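Local coordinates for sister chromatid cohesion protein (Chaetomium thermophilum, PDB 5T8V) that probably loads the cohesin ring onto chromatin, this chain being the HEAT-repeat C-terminal portion of the Scc2 loader, at residues F1278-L1283 with E1426-I1431. Numbering follows the deposited sequence.
Sequences FIIENL and EEINNI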
ATOM      1  N   PHE A1278      21.632  33.816  14.358  1.00 58.05           N
ATOM      2  CA  PHE A1278      20.264  33.375  14.593  1.00 57.47           C
ATOM      3  C   PHE A1278      19.386  33.609  13.371  1.00 57.36           C
ATOM      4  O   PHE A1278      18.569  32.751  13.017  1.00 58.05           O
ATOM      5  CB  PHE A1278      19.671  34.087  15.811  1.00 57.38           C
ATOM      6  CG  PHE A1278      18.186  33.897  15.953  1.00 56.47           C
ATOM      7  CD1 PHE A1278      17.670  32.712  16.447  1.00 56.80           C
ATOM      8  CD2 PHE A1278      17.305  34.900  15.586  1.00 56.07           C
ATOM      9  CE1 PHE A1278      16.305  32.532  16.572  1.00 56.79           C
ATOM     10  CE2 PHE A1278      15.943  34.728  15.709  1.00 55.82           C
ATOM     11  CZ  PHE A1278      15.441  33.542  16.203  1.00 56.33           C
ATOM     12  N   ILE A1279      19.539  34.758  12.704  1.00 50.99           N
ATOM     13  CA  ILE A1279      18.625  35.101  11.616  1.00 51.11           C
ATOM     14  C   ILE A1279      19.164  34.732  10.238  1.00 50.57           C
ATOM     15  O   ILE A1279      18.448  34.916   9.246  1.00 50.78           O
ATOM     16  CB  ILE A1279      18.226  36.593  11.649  1.00 52.09           C
ATOM     17  CG1 ILE A1279      19.435  37.508  11.452  1.00 52.79           C
ATOM     18  CG2 ILE A1279      17.519  36.912  12.960  1.00 52.47           C
ATOM     19  CD1 ILE A1279      19.054  38.980  11.349  1.00 53.36           C
ATOM     20  N   ILE A1280      20.388  34.216  10.136  1.00 57.65           N
ATOM     21  CA  ILE A1280      20.824  33.613   8.873  1.00 58.31           C
ATOM     22  C   ILE A1280      20.517  32.121   8.855  1.00 58.39           C
ATOM     23  O   ILE A1280      20.128  31.570   7.818  1.00 58.43           O
ATOM     24  CB  ILE A1280      22.322  33.884   8.606  1.00 59.10           C
ATOM     25  CG1 ILE A1280      23.209  33.197   9.645  1.00 59.87           C
ATOM     26  CG2 ILE A1280      22.604  35.378   8.558  1.00 59.04           C
ATOM     27  CD1 ILE A1280      23.809  31.893   9.159  1.00 60.69           C
ATOM     28  N   GLU A1281      20.666  31.454  10.004  1.00 54.39           N
ATOM     29  CA  GLU A1281      20.256  30.058  10.093  1.00 54.79           C
ATOM     30  C   GLU A1281      18.772  29.900   9.786  1.00 54.62           C
ATOM     31  O   GLU A1281      18.338  28.824   9.356  1.00 54.85           O
ATOM     32  CB  GLU A1281      20.584  29.507  11.480  1.00 54.60           C
ATOM     33  CG  GLU A1281      22.071  29.354  11.746  1.00 55.63           C
ATOM     34  CD  GLU A1281      22.372  28.959  13.180  1.00 57.01           C
ATOM     35  OE1 GLU A1281      21.770  29.548  14.101  1.00 55.97           O
ATOM     36  OE2 GLU A1281      23.207  28.055  13.386  1.00 59.15           O
ATOM     37  N   ASN A1282      17.978  30.954   9.997  1.00 55.41           N
ATOM     38  CA  ASN A1282      16.588  30.933   9.552  1.00 56.42           C
ATOM     39  C   ASN A1282      16.497  31.054   8.037  1.00 58.51           C
ATOM     40  O   ASN A1282      15.652  30.409   7.406  1.00 59.09           O
ATOM     41  CB  ASN A1282      15.795  32.060  10.217  1.00 55.75           C
ATOM     42  CG  ASN A1282      15.397  31.738  11.643  1.00 55.41           C
ATOM     43  OD1 ASN A1282      14.503  30.929  11.881  1.00 55.84           O
ATOM     44  ND2 ASN A1282      16.046  32.387  12.601  1.00 55.33           N
ATOM     45  N   LEU A1283      17.357  31.879   7.434  1.00 44.49           N
ATOM     46  CA  LEU A1283      17.323  32.045   5.984  1.00 45.28           C
ATOM     47  C   LEU A1283      17.672  30.744   5.275  1.00 46.82           C
ATOM     48  O   LEU A1283      17.127  30.447   4.206  1.00 47.79           O
ATOM     49  CB  LEU A1283      18.283  33.154   5.556  1.00 45.17           C
ATOM     50  CG  LEU A1283      17.976  34.556   6.084  1.00 44.05           C
ATOM     51  CD1 LEU A1283      19.111  35.510   5.742  1.00 44.31           C
ATOM     52  CD2 LEU A1283      16.655  35.073   5.537  1.00 43.88           C
ATOM     53  N   GLU A1426      26.763  22.446   9.624  1.00 89.38           N
ATOM     54  CA  GLU A1426      28.104  22.210  10.145  1.00 91.67           C
ATOM     55  C   GLU A1426      29.048  23.349   9.777  1.00 92.04           C
ATOM     56  O   GLU A1426      29.765  23.878  10.633  1.00 92.75           O
ATOM     57  CB  GLU A1426      28.630  20.874   9.611  1.00 93.87           C
ATOM     58  CG  GLU A1426      30.125  20.648   9.789  1.00 96.12           C
ATOM     59  CD  GLU A1426      30.575  19.313   9.230  1.00 99.94           C
ATOM     60  OE1 GLU A1426      29.703  18.465   8.937  1.00100.96           O
ATOM     61  OE2 GLU A1426      31.799  19.113   9.075  1.00102.17           O
ATOM     62  N   GLU A1427      29.058  23.741   8.502  1.00101.39           N
ATOM     63  CA  GLU A1427      29.981  24.783   8.062  1.00101.80           C
ATOM     64  C   GLU A1427      29.677  26.111   8.742  1.00 98.51           C
ATOM     65  O   GLU A1427      30.596  26.859   9.098  1.00 98.55           O
ATOM     66  CB  GLU A1427      29.922  24.930   6.542  1.00102.86           C
ATOM     67  CG  GLU A1427      30.945  25.902   5.972  1.00103.94           C
ATOM     68  CD  GLU A1427      32.375  25.470   6.238  1.00107.68           C
ATOM     69  OE1 GLU A1427      32.585  24.301   6.630  1.00110.80           O
ATOM     70  OE2 GLU A1427      33.292  26.300   6.057  1.00107.88           O
ATOM     71  N   ILE A1428      28.394  26.428   8.928  1.00 68.36           N
ATOM     72  CA  ILE A1428      28.028  27.639   9.658  1.00 66.54           C
ATOM     73  C   ILE A1428      28.623  27.604  11.059  1.00 65.88           C
ATOM     74  O   ILE A1428      29.189  28.593  11.538  1.00 65.37           O
ATOM     75  CB  ILE A1428      26.498  27.807   9.695  1.00 67.28           C
ATOM     76  CG1 ILE A1428      25.989  28.281   8.331  1.00 66.98           C
ATOM     77  CG2 ILE A1428      26.079  28.810  10.780  1.00 66.80           C
ATOM     78  CD1 ILE A1428      24.482  28.234   8.182  1.00 66.51           C
ATOM     79  N   ASN A1429      28.506  26.460  11.739  1.00 78.08           N
ATOM     80  CA  ASN A1429      29.112  26.338  13.063  1.00 77.97           C
ATOM     81  C   ASN A1429      30.620  26.555  12.991  1.00 78.69           C
ATOM     82  O   ASN A1429      31.193  27.298  13.798  1.00 79.37           O
ATOM     83  CB  ASN A1429      28.794  24.969  13.665  1.00 79.35           C
ATOM     84  CG  ASN A1429      29.353  24.806  15.066  1.00 81.53           C
ATOM     85  OD1 ASN A1429      29.383  25.756  15.849  1.00 81.36           O
ATOM     86  ND2 ASN A1429      29.812  23.601  15.385  1.00 84.47           N
ATOM     87  N   ASN A1430      31.279  25.913  12.023  1.00 88.93           N
ATOM     88  CA  ASN A1430      32.718  26.087  11.854  1.00 91.08           C
ATOM     89  C   ASN A1430      33.080  27.563  11.755  1.00 89.87           C
ATOM     90  O   ASN A1430      33.970  28.048  12.462  1.00 88.81           O
ATOM     91  CB  ASN A1430      33.191  25.336  10.609  1.00 91.12           C
ATOM     92  CG  ASN A1430      32.903  23.849  10.680  1.00 93.53           C
ATOM     93  OD1 ASN A1430      32.210  23.381  11.585  1.00 95.15           O
ATOM     94  ND2 ASN A1430      33.428  23.099   9.718  1.00 94.12           N
ATOM     95  N   ILE A1431      32.394  28.295  10.874  1.00 69.10           N
ATOM     96  CA  ILE A1431      32.631  29.730  10.754  1.00 67.42           C
ATOM     97  C   ILE A1431      32.414  30.412  12.097  1.00 68.18           C
ATOM     98  O   ILE A1431      33.181  31.298  12.492  1.00 68.78           O
ATOM     99  CB  ILE A1431      31.722  30.330   9.662  1.00 65.74           C
ATOM    100  CG1 ILE A1431      32.011  29.681   8.303  1.00 66.39           C
ATOM    101  CG2 ILE A1431      31.918  31.842   9.567  1.00 64.82           C
ATOM    102  CD1 ILE A1431      30.888  29.839   7.302  1.00 64.76           C
TER
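Ile1280 and Ile1428 meet in a small, buried apolar contact between two helices near the C-terminal end of this elongated, largely helical chain. One partner lies on helix 1271-1284, the other on the short helix 1422-1431, and side chains alone make the contact: the nearest CA atoms, those of Glu1281 and Ile1428, are 8.2 Å from each other. The gap is bridged by beta-branched side chains meeting tip to tip, with CD1 of Ile1280 at 3.8 Å from CD1 of Ile1428. Isoleucine suits both places, since its CG1-CD1 arm reaches across, while in Ile1428 the CG2 methyl widens the apolar surface. With CG1 of Ile1428 beside the backbone N (chi1 -75°), that methyl lies anti to it and becomes the second point of contact, 4.2 Å from Ile1280 CD1. Val1380 of helix 1364-1387 touches both isoleucines, so the pair belongs to a three-helix apolar cluster.

Glu1281, on the next position of its helix, slants across the same methyl, its OE2 coming within 4.0 Å of Ile1428 CG2. This is van der Waals contact between the extended glutamate and an apolar neighbour; the charge is dealt with elsewhere. OE1 accepts a hydrogen bond from the backbone N of Gly1220, and OE2 has long, weak ion pairs with Arg1219 and Arg1277. These partners would favour the ionised carboxylate despite its burial. Arg1277 also donates to Asn1429 OD1, adding a polar link between the two helices beside the isoleucines. Apolar tips meeting between helices distant in sequence, with polar groups tied up alongside, fit the layered helices of an alpha-solenoid, as in HEAT-repeat proteins, the architecture of this cohesin loader.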